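Local coordinates for 2-dehydropantoate 2-reductase (Enterococcus faecium, PDB 3WFI), which interconverts D-mandelate and its 2-keto acid with NAD(H), as a member of the ketopantoate reductase family, at residues Gln150-Gly155 and Asn179-Ile184; Val222-Lys227 and Pro293-Leu298; Thr213-Val218 and His244-Phe249. All coordinates share one frame; numbering follows the deposited sequence.

Interaction 1 (Gln150-Gly155 and Asn179-Ile184); sequences QNLGDG and NIHYSI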
ATOM      1  N   GLN B 150      26.823 -20.834  -6.236  1.00 20.33           N
ATOM      2  CA  GLN B 150      26.290 -21.106  -7.555  1.00 20.87           C
ATOM      3  C   GLN B 150      26.702 -20.039  -8.563  1.00 20.28           C
ATOM      4  O   GLN B 150      26.776 -18.860  -8.233  1.00 20.10           O
ATOM      5  CB  GLN B 150      24.764 -21.153  -7.491  1.00 21.46           C
ATOM      6  CG  GLN B 150      24.121 -21.631  -8.784  1.00 21.80           C
ATOM      7  CD  GLN B 150      22.634 -21.879  -8.657  1.00 22.82           C
ATOM      8  OE1 GLN B 150      22.016 -21.546  -7.642  1.00 22.60           O
ATOM      9  NE2 GLN B 150      22.054 -22.505  -9.685  1.00 23.44           N
ATOM     10  N   ASN B 151      26.948 -20.469  -9.793  1.00 20.57           N
ATOM     11  CA  ASN B 151      27.149 -19.554 -10.908  1.00 21.23           C
ATOM     12  C   ASN B 151      25.840 -18.866 -11.300  1.00 22.90           C
ATOM     13  O   ASN B 151      24.790 -19.491 -11.343  1.00 22.60           O
ATOM     14  CB  ASN B 151      27.740 -20.282 -12.129  1.00 20.68           C
ATOM     15  CG  ASN B 151      26.838 -21.393 -12.646  1.00 21.38           C
ATOM     16  OD1 ASN B 151      26.608 -22.383 -11.956  1.00 21.83           O
ATOM     17  ND2 ASN B 151      26.321 -21.229 -13.853  1.00 21.45           N
ATOM     18  N   LEU B 152      25.910 -17.579 -11.591  1.00 23.93           N
ATOM     19  CA  LEU B 152      24.816 -16.897 -12.294  1.00 26.45           C
ATOM     20  C   LEU B 152      24.871 -16.969 -13.813  1.00 27.79           C
ATOM     21  O   LEU B 152      23.833 -16.860 -14.460  1.00 28.28           O
ATOM     22  CB  LEU B 152      24.747 -15.442 -11.886  1.00 27.36           C
ATOM     23  CG  LEU B 152      24.343 -15.275 -10.438  1.00 28.40           C
ATOM     24  CD1 LEU B 152      24.299 -13.797 -10.122  1.00 29.79           C
ATOM     25  CD2 LEU B 152      22.993 -15.909 -10.182  1.00 29.63           C
ATOM     26  N   GLY B 153      26.048 -17.130 -14.398  1.00 28.35           N
ATOM     27  CA  GLY B 153      26.129 -17.152 -15.857  1.00 30.43           C
ATOM     28  C   GLY B 153      25.990 -18.545 -16.434  1.00 30.01           C
ATOM     29  O   GLY B 153      26.527 -19.507 -15.890  1.00 27.79           O
ATOM     30  N   ASP B 154      25.297 -18.635 -17.568  1.00 32.27           N
ATOM     31  CA  ASP B 154      25.043 -19.906 -18.244  1.00 32.64           C
ATOM     32  C   ASP B 154      26.357 -20.584 -18.540  1.00 32.03           C
ATOM     33  O   ASP B 154      27.308 -19.928 -18.956  1.00 33.34           O
ATOM     34  CB  ASP B 154      24.328 -19.671 -19.589  1.00 36.55           C
ATOM     35  CG  ASP B 154      22.909 -19.149 -19.441  1.00 38.15           C
ATOM     36  OD1 ASP B 154      22.235 -19.370 -18.408  1.00 40.03           O
ATOM     37  OD2 ASP B 154      22.436 -18.534 -20.412  1.00 43.62           O
ATOM     38  N   GLY B 155      26.421 -21.889 -18.301  1.00 31.02           N
ATOM     39  CA  GLY B 155      27.593 -22.677 -18.650  1.00 30.36           C
ATOM     40  C   GLY B 155      28.806 -22.513 -17.747  1.00 30.19           C
ATOM     41  O   GLY B 155      29.883 -23.014 -18.074  1.00 29.46           O
ATOM     42  N   ASN B 179      20.845 -24.943  -6.269  1.00 25.64           N
ATOM     43  CA  ASN B 179      19.568 -24.520  -5.700  1.00 25.54           C
ATOM     44  C   ASN B 179      19.669 -23.201  -4.957  1.00 24.39           C
ATOM     45  O   ASN B 179      18.672 -22.755  -4.385  1.00 23.74           O
ATOM     46  CB  ASN B 179      19.042 -25.612  -4.778  1.00 27.24           C
ATOM     47  CG  ASN B 179      17.592 -25.406  -4.376  1.00 28.48           C
ATOM     48  OD1 ASN B 179      17.290 -25.273  -3.191  1.00 30.09           O
ATOM     49  ND2 ASN B 179      16.690 -25.356  -5.362  1.00 28.53           N
ATOM     50  N   ILE B 180      20.837 -22.549  -5.031  1.00 23.38           N
ATOM     51  CA  ILE B 180      21.112 -21.308  -4.282  1.00 23.36           C
ATOM     52  C   ILE B 180      20.212 -20.177  -4.784  1.00 21.99           C
ATOM     53  O   ILE B 180      19.655 -19.422  -3.996  1.00 22.19           O
ATOM     54  CB  ILE B 180      22.577 -20.823  -4.447  1.00 23.18           C
ATOM     55  CG1 ILE B 180      23.568 -21.853  -3.931  1.00 24.32           C
ATOM     56  CG2 ILE B 180      22.804 -19.500  -3.724  1.00 23.03           C
ATOM     57  CD1 ILE B 180      23.340 -22.279  -2.497  1.00 25.20           C
ATOM     58  N   HIS B 181      20.097 -20.055  -6.099  1.00 21.50           N
ATOM     59  CA  HIS B 181      19.404 -18.924  -6.711  1.00 21.87           C
ATOM     60  C   HIS B 181      17.918 -19.014  -6.340  1.00 21.51           C
ATOM     61  O   HIS B 181      17.292 -18.030  -5.936  1.00 21.86           O
ATOM     62  CB  HIS B 181      19.583 -18.975  -8.225  1.00 22.69           C
ATOM     63  CG  HIS B 181      19.339 -17.675  -8.921  1.00 22.72           C
ATOM     64  ND1 HIS B 181      18.846 -16.552  -8.288  1.00 23.11           N
ATOM     65  CD2 HIS B 181      19.509 -17.333 -10.219  1.00 22.82           C
ATOM     66  CE1 HIS B 181      18.737 -15.572  -9.167  1.00 22.93           C
ATOM     67  NE2 HIS B 181      19.123 -16.024 -10.349  1.00 23.07           N
ATOM     68  N   TYR B 182      17.372 -20.222  -6.465  1.00 21.72           N
ATOM     69  CA  TYR B 182      15.995 -20.501  -6.097  1.00 21.58           C
ATOM     70  C   TYR B 182      15.758 -20.174  -4.641  1.00 21.78           C
ATOM     71  O   TYR B 182      14.783 -19.500  -4.323  1.00 20.62           O
ATOM     72  CB  TYR B 182      15.662 -21.970  -6.336  1.00 22.28           C
ATOM     73  CG  TYR B 182      14.205 -22.343  -6.072  1.00 21.54           C
ATOM     74  CD1 TYR B 182      13.311 -22.515  -7.114  1.00 21.47           C
ATOM     75  CD2 TYR B 182      13.740 -22.541  -4.770  1.00 22.26           C
ATOM     76  CE1 TYR B 182      12.000 -22.884  -6.878  1.00 21.78           C
ATOM     77  CE2 TYR B 182      12.421 -22.897  -4.512  1.00 22.35           C
ATOM     78  CZ  TYR B 182      11.552 -23.068  -5.576  1.00 22.32           C
ATOM     79  OH  TYR B 182      10.241 -23.404  -5.332  1.00 22.59           O
ATOM     80  N   SER B 183      16.650 -20.635  -3.759  1.00 22.51           N
ATOM     81  CA  SER B 183      16.429 -20.490  -2.326  1.00 23.28           C
ATOM     82  C   SER B 183      16.552 -19.029  -1.901  1.00 22.42           C
ATOM     83  O   SER B 183      15.866 -18.587  -0.974  1.00 22.72           O
ATOM     84  CB  SER B 183      17.353 -21.406  -1.498  1.00 24.42           C
ATOM     85  OG  SER B 183      18.416 -20.673  -0.940  1.00 26.97           O
ATOM     86  N   ILE B 184      17.387 -18.267  -2.611  1.00 22.13           N
ATOM     87  CA  ILE B 184      17.523 -16.833  -2.380  1.00 22.08           C
ATOM     88  C   ILE B 184      16.213 -16.101  -2.791  1.00 21.27           C
ATOM     89  O   ILE B 184      15.764 -15.172  -2.108  1.00 21.65           O
ATOM     90  CB  ILE B 184      18.732 -16.217  -3.161  1.00 23.20           C
ATOM     91  CG1 ILE B 184      20.111 -16.738  -2.731  1.00 24.10           C
ATOM     92  CG2 ILE B 184      18.720 -14.686  -3.105  1.00 23.77           C
ATOM     93  CD1 ILE B 184      20.209 -17.705  -1.580  1.00 24.97           C
TER
HETATM   94  O   HOH W   1      18.729 -22.287  -8.350  1.00 22.22           O
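With CG anti to the backbone N (chi1 -172°) and the chain stretched straight beyond it, Gln150 reaches from the end of strand 147-151 to the opening turn of helix 180-191. Its amide oxygen arrives at the first backbone N-H groups of that turn: His181 N donates to Gln150 OE1 over 2.9 Å, through an N-H...O angle of 151° and from a position tilted 22° out of the carbonyl plane. Ile180 N also lies 3.0 Å from Gln150 OE1, and a water accepts from Tyr182 N, its oxygen 3.1 Å from that nitrogen, and donates weakly to Gln150 OE1. The case illustrates how an acceptor at the start of a helix can be supplied from a distant strand, whereas Asn179, at the N-cap position, makes no capping bond with its own side chain. The positive end of the helix dipole would probably polarise the amide, while Gln150 NE2 donates weakly to Asp178 O.

The strand belongs to the large mixed sheet of the Rossmann-type nucleotide-binding domain, running between strands 122-127 and 174-176; helix 180-191 is the first helix of the C-terminal family region, and Ile180 lies about 7 Å, side chain to side chain, from Asn105, which binds NAD(+).

Apolar contacts flank the polar one. The CB of Gln150 rests against Ile180 CG1 at 3.8 Å. Further along, Leu152 CD2 sits over one face of the His181 ring, 4.0 Å from its centroid, in a CH-pi contact displaced toward the rim. Ile122 and Ile124 touch the same leucine; Ile234 touches His181.

Interaction 2 (Val222-Lys227 and Pro293-Leu298); sequences VNEFAK and PYCDFL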
ATOM      1  N   VAL B 222       4.020 -12.510  -3.933  1.00 16.20           N
ATOM      2  CA  VAL B 222       4.835 -13.663  -4.317  1.00 16.39           C
ATOM      3  C   VAL B 222       4.728 -13.916  -5.827  1.00 16.37           C
ATOM      4  O   VAL B 222       5.711 -14.262  -6.479  1.00 16.01           O
ATOM      5  CB  VAL B 222       4.452 -14.924  -3.517  1.00 16.58           C
ATOM      6  CG1 VAL B 222       5.118 -16.157  -4.092  1.00 16.81           C
ATOM      7  CG2 VAL B 222       4.838 -14.761  -2.058  1.00 16.73           C
ATOM      8  N   ASN B 223       3.541 -13.701  -6.391  1.00 16.81           N
ATOM      9  CA  ASN B 223       3.379 -13.856  -7.836  1.00 16.83           C
ATOM     10  C   ASN B 223       4.186 -12.867  -8.637  1.00 16.20           C
ATOM     11  O   ASN B 223       4.696 -13.198  -9.700  1.00 15.92           O
ATOM     12  CB  ASN B 223       1.907 -13.826  -8.235  1.00 17.85           C
ATOM     13  CG  ASN B 223       1.309 -15.195  -8.226  1.00 19.30           C
ATOM     14  OD1 ASN B 223       1.556 -15.989  -9.132  1.00 21.17           O
ATOM     15  ND2 ASN B 223       0.518 -15.487  -7.219  1.00 20.49           N
ATOM     16  N   GLU B 224       4.334 -11.654  -8.119  1.00 15.62           N
ATOM     17  CA  GLU B 224       5.192 -10.664  -8.757  1.00 15.18           C
ATOM     18  C   GLU B 224       6.661 -11.112  -8.722  1.00 15.22           C
ATOM     19  O   GLU B 224       7.343 -11.094  -9.749  1.00 15.38           O
ATOM     20  CB  GLU B 224       5.024  -9.277  -8.105  1.00 14.71           C
ATOM     21  CG  GLU B 224       3.637  -8.685  -8.294  1.00 14.49           C
ATOM     22  CD  GLU B 224       3.482  -7.279  -7.743  1.00 13.83           C
ATOM     23  OE1 GLU B 224       4.457  -6.731  -7.186  1.00 13.07           O
ATOM     24  OE2 GLU B 224       2.358  -6.738  -7.839  1.00 13.07           O
ATOM     25  N   PHE B 225       7.141 -11.517  -7.553  1.00 15.47           N
ATOM     26  CA  PHE B 225       8.490 -12.102  -7.424  1.00 15.43           C
ATOM     27  C   PHE B 225       8.699 -13.252  -8.426  1.00 15.92           C
ATOM     28  O   PHE B 225       9.733 -13.337  -9.097  1.00 15.74           O
ATOM     29  CB  PHE B 225       8.718 -12.631  -5.993  1.00 15.26           C
ATOM     30  CG  PHE B 225       9.191 -11.589  -5.006  1.00 15.50           C
ATOM     31  CD1 PHE B 225       8.347 -10.580  -4.561  1.00 15.47           C
ATOM     32  CD2 PHE B 225      10.494 -11.647  -4.478  1.00 15.70           C
ATOM     33  CE1 PHE B 225       8.779  -9.642  -3.628  1.00 15.22           C
ATOM     34  CE2 PHE B 225      10.931 -10.714  -3.550  1.00 15.41           C
ATOM     35  CZ  PHE B 225      10.066  -9.717  -3.118  1.00 15.55           C
ATOM     36  N   ALA B 226       7.702 -14.132  -8.520  1.00 16.60           N
ATOM     37  CA  ALA B 226       7.786 -15.326  -9.374  1.00 17.56           C
ATOM     38  C   ALA B 226       7.803 -15.012 -10.874  1.00 18.56           C
ATOM     39  O   ALA B 226       8.503 -15.676 -11.637  1.00 18.66           O
ATOM     40  CB  ALA B 226       6.650 -16.266  -9.051  1.00 18.03           C
ATOM     41  N   LYS B 227       7.023 -14.014 -11.291  1.00 19.77           N
ATOM     42  CA  LYS B 227       7.010 -13.576 -12.692  1.00 21.46           C
ATOM     43  C   LYS B 227       8.367 -13.035 -13.114  1.00 21.11           C
ATOM     44  O   LYS B 227       8.863 -13.341 -14.198  1.00 21.31           O
ATOM     45  CB  LYS B 227       5.935 -12.509 -12.931  1.00 23.36           C
ATOM     46  CG  LYS B 227       4.575 -13.055 -13.269  1.00 26.28           C
ATOM     47  CD  LYS B 227       3.575 -11.955 -13.628  1.00 29.01           C
ATOM     48  CE  LYS B 227       2.169 -12.539 -13.833  1.00 31.28           C
ATOM     49  NZ  LYS B 227       1.549 -13.119 -12.599  1.00 31.95           N
ATOM     50  N   PRO B 293       3.014  -3.982  -9.379  1.00 14.35           N
ATOM     51  CA  PRO B 293       2.375  -2.874  -8.682  1.00 14.08           C
ATOM     52  C   PRO B 293       2.374  -2.995  -7.163  1.00 13.33           C
ATOM     53  O   PRO B 293       2.513  -1.978  -6.493  1.00 12.46           O
ATOM     54  CB  PRO B 293       0.950  -2.891  -9.227  1.00 14.18           C
ATOM     55  CG  PRO B 293       0.734  -4.298  -9.682  1.00 14.67           C
ATOM     56  CD  PRO B 293       2.059  -4.734 -10.216  1.00 14.52           C
ATOM     57  N   TYR B 294       2.205  -4.205  -6.625  1.00 13.09           N
ATOM     58  CA  TYR B 294       2.217  -4.359  -5.163  1.00 13.15           C
ATOM     59  C   TYR B 294       3.618  -4.068  -4.609  1.00 13.27           C
ATOM     60  O   TYR B 294       3.757  -3.418  -3.591  1.00 13.52           O
ATOM     61  CB  TYR B 294       1.716  -5.753  -4.716  1.00 12.95           C
ATOM     62  CG  TYR B 294       0.200  -5.895  -4.612  1.00 13.15           C
ATOM     63  CD1 TYR B 294      -0.654  -5.367  -5.573  1.00 13.08           C
ATOM     64  CD2 TYR B 294      -0.371  -6.563  -3.534  1.00 13.07           C
ATOM     65  CE1 TYR B 294      -2.021  -5.521  -5.475  1.00 13.11           C
ATOM     66  CE2 TYR B 294      -1.737  -6.717  -3.413  1.00 12.97           C
ATOM     67  CZ  TYR B 294      -2.562  -6.191  -4.387  1.00 13.32           C
ATOM     68  OH  TYR B 294      -3.923  -6.335  -4.292  1.00 13.21           O
ATOM     69  N   CYS B 295       4.662  -4.519  -5.299  1.00 13.69           N
ATOM     70  CA  CYS B 295       6.041  -4.194  -4.889  1.00 13.76           C
ATOM     71  C   CYS B 295       6.293  -2.694  -5.010  1.00 13.70           C
ATOM     72  O   CYS B 295       6.914  -2.096  -4.124  1.00 13.70           O
ATOM     73  CB  CYS B 295       7.076  -4.990  -5.705  1.00 13.96           C
ATOM     74  SG  CYS B 295       7.209  -6.751  -5.302  1.00 14.65           S
ATOM     75  N   ASP B 296       5.789  -2.083  -6.082  1.00 13.41           N
ATOM     76  CA  ASP B 296       5.879  -0.612  -6.258  1.00 13.31           C
ATOM     77  C   ASP B 296       5.202   0.122  -5.079  1.00 12.82           C
ATOM     78  O   ASP B 296       5.792   0.993  -4.439  1.00 12.69           O
ATOM     79  CB  ASP B 296       5.208  -0.179  -7.559  1.00 13.40           C
ATOM     80  CG  ASP B 296       5.894  -0.734  -8.823  1.00 14.01           C
ATOM     81  OD1 ASP B 296       6.946  -1.427  -8.747  1.00 13.17           O
ATOM     82  OD2 ASP B 296       5.335  -0.500  -9.916  1.00 14.29           O
ATOM     83  N   PHE B 297       3.956  -0.246  -4.815  1.00 12.83           N
ATOM     84  CA  PHE B 297       3.112   0.422  -3.798  1.00 12.93           C
ATOM     85  C   PHE B 297       3.644   0.206  -2.379  1.00 12.93           C
ATOM     86  O   PHE B 297       3.713   1.150  -1.590  1.00 13.39           O
ATOM     87  CB  PHE B 297       1.674  -0.093  -3.917  1.00 12.89           C
ATOM     88  CG  PHE B 297       0.614   0.791  -3.292  1.00 12.74           C
ATOM     89  CD1 PHE B 297      -0.697   0.343  -3.252  1.00 12.56           C
ATOM     90  CD2 PHE B 297       0.888   2.065  -2.790  1.00 12.33           C
ATOM     91  CE1 PHE B 297      -1.700   1.111  -2.707  1.00 12.42           C
ATOM     92  CE2 PHE B 297      -0.117   2.835  -2.237  1.00 12.18           C
ATOM     93  CZ  PHE B 297      -1.414   2.363  -2.191  1.00 12.20           C
ATOM     94  N   LEU B 298       4.025  -1.024  -2.061  1.00 13.22           N
ATOM     95  CA  LEU B 298       4.559  -1.327  -0.745  1.00 13.85           C
ATOM     96  C   LEU B 298       5.846  -0.529  -0.506  1.00 13.56           C
ATOM     97  O   LEU B 298       6.063  -0.003   0.582  1.00 12.91           O
ATOM     98  CB  LEU B 298       4.807  -2.830  -0.577  1.00 14.36           C
ATOM     99  CG  LEU B 298       5.144  -3.296   0.844  1.00 14.82           C
ATOM    100  CD1 LEU B 298       4.155  -2.755   1.868  1.00 15.29           C
ATOM    101  CD2 LEU B 298       5.186  -4.811   0.921  1.00 14.99           C
TER
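Glu224 lays its carboxylate across the first turn of helix 293-308, with each oxygen gripped by a different backbone N-H. Tyr294 N donates to Glu224 OE2 over 2.8 Å and Cys295 N to Glu224 OE1 over 2.9 Å, both to syn lone pairs, a two-pronged arrangement that fixes the rotation of the group. CG beside the backbone N (chi1 -65°) and an extended chain beyond carry it there. This is the tight part, an example of a carboxylate receiving the N-H groups of a helix start; it is buried, so the helix N-terminus probably helps to stabilise its negative charge.

In the all-helical C-terminal region, the N-to-C directions of the two segments differ by 117°, with axes 9.5 Å apart at closest approach, a spacing bridged chiefly by this one long side chain. Beside it the packing between the segments is thinner: one oblique sulfur-aromatic approach, Cys295 SG 3.7 Å from Phe225 CE1, with Ile281 of helix 278-288 touching both residues. The more open side is at Pro293, whose CD comes within 3.1 Å of Glu224 OE2 although the ring is partly exposed and packs on Pro293 of the second subunit. Glu300 of that subunit is hydrogen-bonded to Tyr294 OH.

Interaction 3 (Thr213-Val218 and His244-Phe249); sequences TAHKMV and HCESCF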
ATOM      1  N   THR B 213      -7.246 -10.360   4.798  1.00 17.67           N
ATOM      2  CA  THR B 213      -6.616 -10.095   3.490  1.00 17.65           C
ATOM      3  C   THR B 213      -5.122 -10.428   3.400  1.00 17.56           C
ATOM      4  O   THR B 213      -4.508 -10.261   2.334  1.00 18.09           O
ATOM      5  CB  THR B 213      -6.812  -8.614   3.085  1.00 17.35           C
ATOM      6  OG1 THR B 213      -6.336  -7.754   4.125  1.00 17.74           O
ATOM      7  CG2 THR B 213      -8.298  -8.327   2.794  1.00 17.19           C
ATOM      8  N   ALA B 214      -4.514 -10.877   4.500  1.00 18.30           N
ATOM      9  CA  ALA B 214      -3.079 -11.171   4.492  1.00 18.25           C
ATOM     10  C   ALA B 214      -2.747 -12.192   3.393  1.00 18.05           C
ATOM     11  O   ALA B 214      -1.767 -12.049   2.684  1.00 17.43           O
ATOM     12  CB  ALA B 214      -2.613 -11.648   5.863  1.00 18.69           C
ATOM     13  N   HIS B 215      -3.585 -13.201   3.229  1.00 18.36           N
ATOM     14  CA  HIS B 215      -3.300 -14.227   2.235  1.00 18.78           C
ATOM     15  C   HIS B 215      -3.278 -13.631   0.830  1.00 18.04           C
ATOM     16  O   HIS B 215      -2.367 -13.888   0.061  1.00 16.87           O
ATOM     17  CB  HIS B 215      -4.297 -15.390   2.310  1.00 20.04           C
ATOM     18  CG  HIS B 215      -4.151 -16.352   1.176  1.00 21.16           C
ATOM     19  ND1 HIS B 215      -3.101 -17.240   1.094  1.00 22.34           N
ATOM     20  CD2 HIS B 215      -4.899 -16.549   0.066  1.00 21.74           C
ATOM     21  CE1 HIS B 215      -3.208 -17.941  -0.021  1.00 22.45           C
ATOM     22  NE2 HIS B 215      -4.285 -17.536  -0.666  1.00 22.52           N
ATOM     23  N   LYS B 216      -4.280 -12.812   0.519  1.00 17.83           N
ATOM     24  CA  LYS B 216      -4.345 -12.173  -0.770  1.00 17.41           C
ATOM     25  C   LYS B 216      -3.111 -11.289  -1.010  1.00 16.03           C
ATOM     26  O   LYS B 216      -2.540 -11.291  -2.100  1.00 15.16           O
ATOM     27  CB  LYS B 216      -5.629 -11.370  -0.915  1.00 17.82           C
ATOM     28  CG  LYS B 216      -5.668 -10.461  -2.138  1.00 18.84           C
ATOM     29  CD  LYS B 216      -5.632 -11.255  -3.447  1.00 19.90           C
ATOM     30  CE  LYS B 216      -6.035 -10.395  -4.643  1.00 20.04           C
ATOM     31  NZ  LYS B 216      -5.191  -9.184  -4.756  1.00 20.90           N
ATOM     32  N   MET B 217      -2.713 -10.529  -0.008  1.00 15.68           N
ATOM     33  CA  MET B 217      -1.593  -9.590  -0.190  1.00 15.72           C
ATOM     34  C   MET B 217      -0.274 -10.350  -0.380  1.00 15.55           C
ATOM     35  O   MET B 217       0.526 -10.022  -1.253  1.00 15.45           O
ATOM     36  CB  MET B 217      -1.513  -8.632   0.994  1.00 15.64           C
ATOM     37  CG  MET B 217      -2.692  -7.670   1.046  1.00 15.75           C
ATOM     38  SD  MET B 217      -2.573  -6.406   2.334  1.00 15.36           S
ATOM     39  CE  MET B 217      -2.746  -7.424   3.816  1.00 15.59           C
ATOM     40  N   VAL B 218      -0.077 -11.378   0.432  1.00 15.92           N
ATOM     41  CA  VAL B 218       1.096 -12.238   0.316  1.00 15.98           C
ATOM     42  C   VAL B 218       1.112 -12.923  -1.062  1.00 15.61           C
ATOM     43  O   VAL B 218       2.124 -12.897  -1.747  1.00 14.48           O
ATOM     44  CB  VAL B 218       1.164 -13.275   1.476  1.00 16.87           C
ATOM     45  CG1 VAL B 218       2.215 -14.356   1.205  1.00 17.04           C
ATOM     46  CG2 VAL B 218       1.459 -12.566   2.794  1.00 16.77           C
ATOM     47  N   HIS B 244       5.234 -21.009   2.718  1.00 21.98           N
ATOM     48  CA  HIS B 244       6.456 -20.710   3.479  1.00 22.27           C
ATOM     49  C   HIS B 244       6.424 -19.306   4.103  1.00 21.59           C
ATOM     50  O   HIS B 244       6.795 -19.119   5.266  1.00 21.29           O
ATOM     51  CB  HIS B 244       7.683 -20.873   2.582  1.00 22.06           C
ATOM     52  CG  HIS B 244       8.979 -20.584   3.275  1.00 22.33           C
ATOM     53  ND1 HIS B 244       9.387 -21.270   4.396  1.00 22.89           N
ATOM     54  CD2 HIS B 244       9.964 -19.695   2.998  1.00 22.14           C
ATOM     55  CE1 HIS B 244      10.564 -20.811   4.791  1.00 22.30           C
ATOM     56  NE2 HIS B 244      10.929 -19.846   3.968  1.00 22.47           N
ATOM     57  N   CYS B 245       5.991 -18.313   3.326  1.00 20.91           N
ATOM     58  CA  CYS B 245       5.750 -16.976   3.864  1.00 20.11           C
ATOM     59  C   CYS B 245       4.757 -17.021   5.034  1.00 21.11           C
ATOM     60  O   CYS B 245       4.990 -16.401   6.081  1.00 20.43           O
ATOM     61  CB  CYS B 245       5.205 -16.054   2.767  1.00 19.03           C
ATOM     62  SG  CYS B 245       6.397 -15.665   1.473  1.00 18.89           S
ATOM     63  N   GLU B 246       3.658 -17.753   4.841  1.00 22.39           N
ATOM     64  CA  GLU B 246       2.577 -17.803   5.818  1.00 24.48           C
ATOM     65  C   GLU B 246       2.896 -18.610   7.079  1.00 26.14           C
ATOM     66  O   GLU B 246       2.237 -18.437   8.110  1.00 26.45           O
ATOM     67  CB  GLU B 246       1.282 -18.281   5.148  1.00 25.57           C
ATOM     68  CG  GLU B 246       0.790 -17.266   4.116  1.00 26.52           C
ATOM     69  CD  GLU B 246      -0.519 -17.640   3.468  1.00 28.24           C
ATOM     70  OE1 GLU B 246      -0.979 -18.781   3.619  1.00 28.61           O
ATOM     71  OE2 GLU B 246      -1.083 -16.784   2.768  1.00 29.44           O
ATOM     72  N   SER B 247       3.909 -19.466   7.010  1.00 27.00           N
ATOM     73  CA  SER B 247       4.404 -20.163   8.198  1.00 27.91           C
ATOM     74  C   SER B 247       4.949 -19.198   9.264  1.00 27.99           C
ATOM     75  O   SER B 247       4.997 -19.537  10.452  1.00 28.04           O
ATOM     76  CB  SER B 247       5.479 -21.192   7.809  1.00 28.51           C
ATOM     77  OG  SER B 247       6.707 -20.573   7.470  1.00 27.76           O
ATOM     78  N   CYS B 248       5.326 -17.988   8.848  1.00 26.73           N
ATOM     79  CA  CYS B 248       5.724 -16.937   9.793  1.00 26.11           C
ATOM     80  C   CYS B 248       4.603 -16.448  10.705  1.00 25.81           C
ATOM     81  O   CYS B 248       4.868 -15.813  11.732  1.00 25.28           O
ATOM     82  CB  CYS B 248       6.283 -15.739   9.039  1.00 26.21           C
ATOM     83  SG  CYS B 248       7.772 -16.100   8.095  1.00 26.34           S
ATOM     84  N   PHE B 249       3.353 -16.709  10.317  1.00 25.98           N
ATOM     85  CA  PHE B 249       2.194 -16.304  11.114  1.00 26.44           C
ATOM     86  C   PHE B 249       2.019 -17.107  12.408  1.00 27.65           C
ATOM     87  O   PHE B 249       1.221 -16.716  13.260  1.00 25.89           O
ATOM     88  CB  PHE B 249       0.883 -16.474  10.339  1.00 25.79           C
ATOM     89  CG  PHE B 249       0.781 -15.667   9.070  1.00 25.55           C
ATOM     90  CD1 PHE B 249       1.480 -14.475   8.887  1.00 24.48           C
ATOM     91  CD2 PHE B 249      -0.097 -16.088   8.064  1.00 25.49           C
ATOM     92  CE1 PHE B 249       1.338 -13.746   7.706  1.00 24.52           C
ATOM     93  CE2 PHE B 249      -0.239 -15.367   6.885  1.00 24.79           C
ATOM     94  CZ  PHE B 249       0.476 -14.191   6.708  1.00 24.63           C
TER
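Ala214, at the start of helix 214-231, meets Phe249 through its methyl group: Ala214 CB lies 4.1 Å from Phe249 CZ. It is the far end of the phenyl ring that comes across, and the ring is approached obliquely. On its own side, the ring has Glu246 CA over one face, toward the rim. Leu208 of helix 205-209 touches both Ala214 and Phe249.

His215 follows with the polar bond of the contact. A chi1 of 171° swings the imidazole away from its own backbone N and brings its edge to Glu246, ND1 donating to OE2 of Glu246 over 2.7 Å at an N-H...O angle of 155°. The oxygen lies close to the ring plane and is used through its syn lone pair, yet the carboxylate itself is turned 64° from the ring. His215 is exposed, so this bond lies at the solvent side of the contact.

Both segments belong to the helical C-terminal region of the ketopantoate reductase family, where helix 214-231 packs against helix 238-246 and the residues just after it, an instance of apolar packing bordered by a polar bond, away from the annotated NAD(+) sites.

One turn after Ala214, Val218 turns inward and uses both branches. Val218 CG1 packs on Cys245 CB at 3.8 Å, and Val218 CG2 lies 4.4 Å from Phe249 CZ. Thr193 touches Val218 and Cys245 alike, while Met194 of helix 194-201 touches Val218 and Phe249.

Interaction 1 comes first along the chain and joins the large sheet of the nucleotide-binding domain to helix 180-191, and so to the helical region that interactions 2 and 3, with segments alternating in sequence, hold together. Both of these use helix 214-231, interaction 3 at its start and interaction 2 further along; their centres are 14 Å apart, and they touch where Val222 packs on Cys245 and Tyr294 approaches Lys216. The centre of interaction 1 is 21 Å from that of interaction 2 and 26 Å from that of interaction 3. Helix 180-191 also packs on Phe225 and Cys245, and Glu300 of the second subunit bonds both Tyr294 and Lys216, linking this region to the dimer interface.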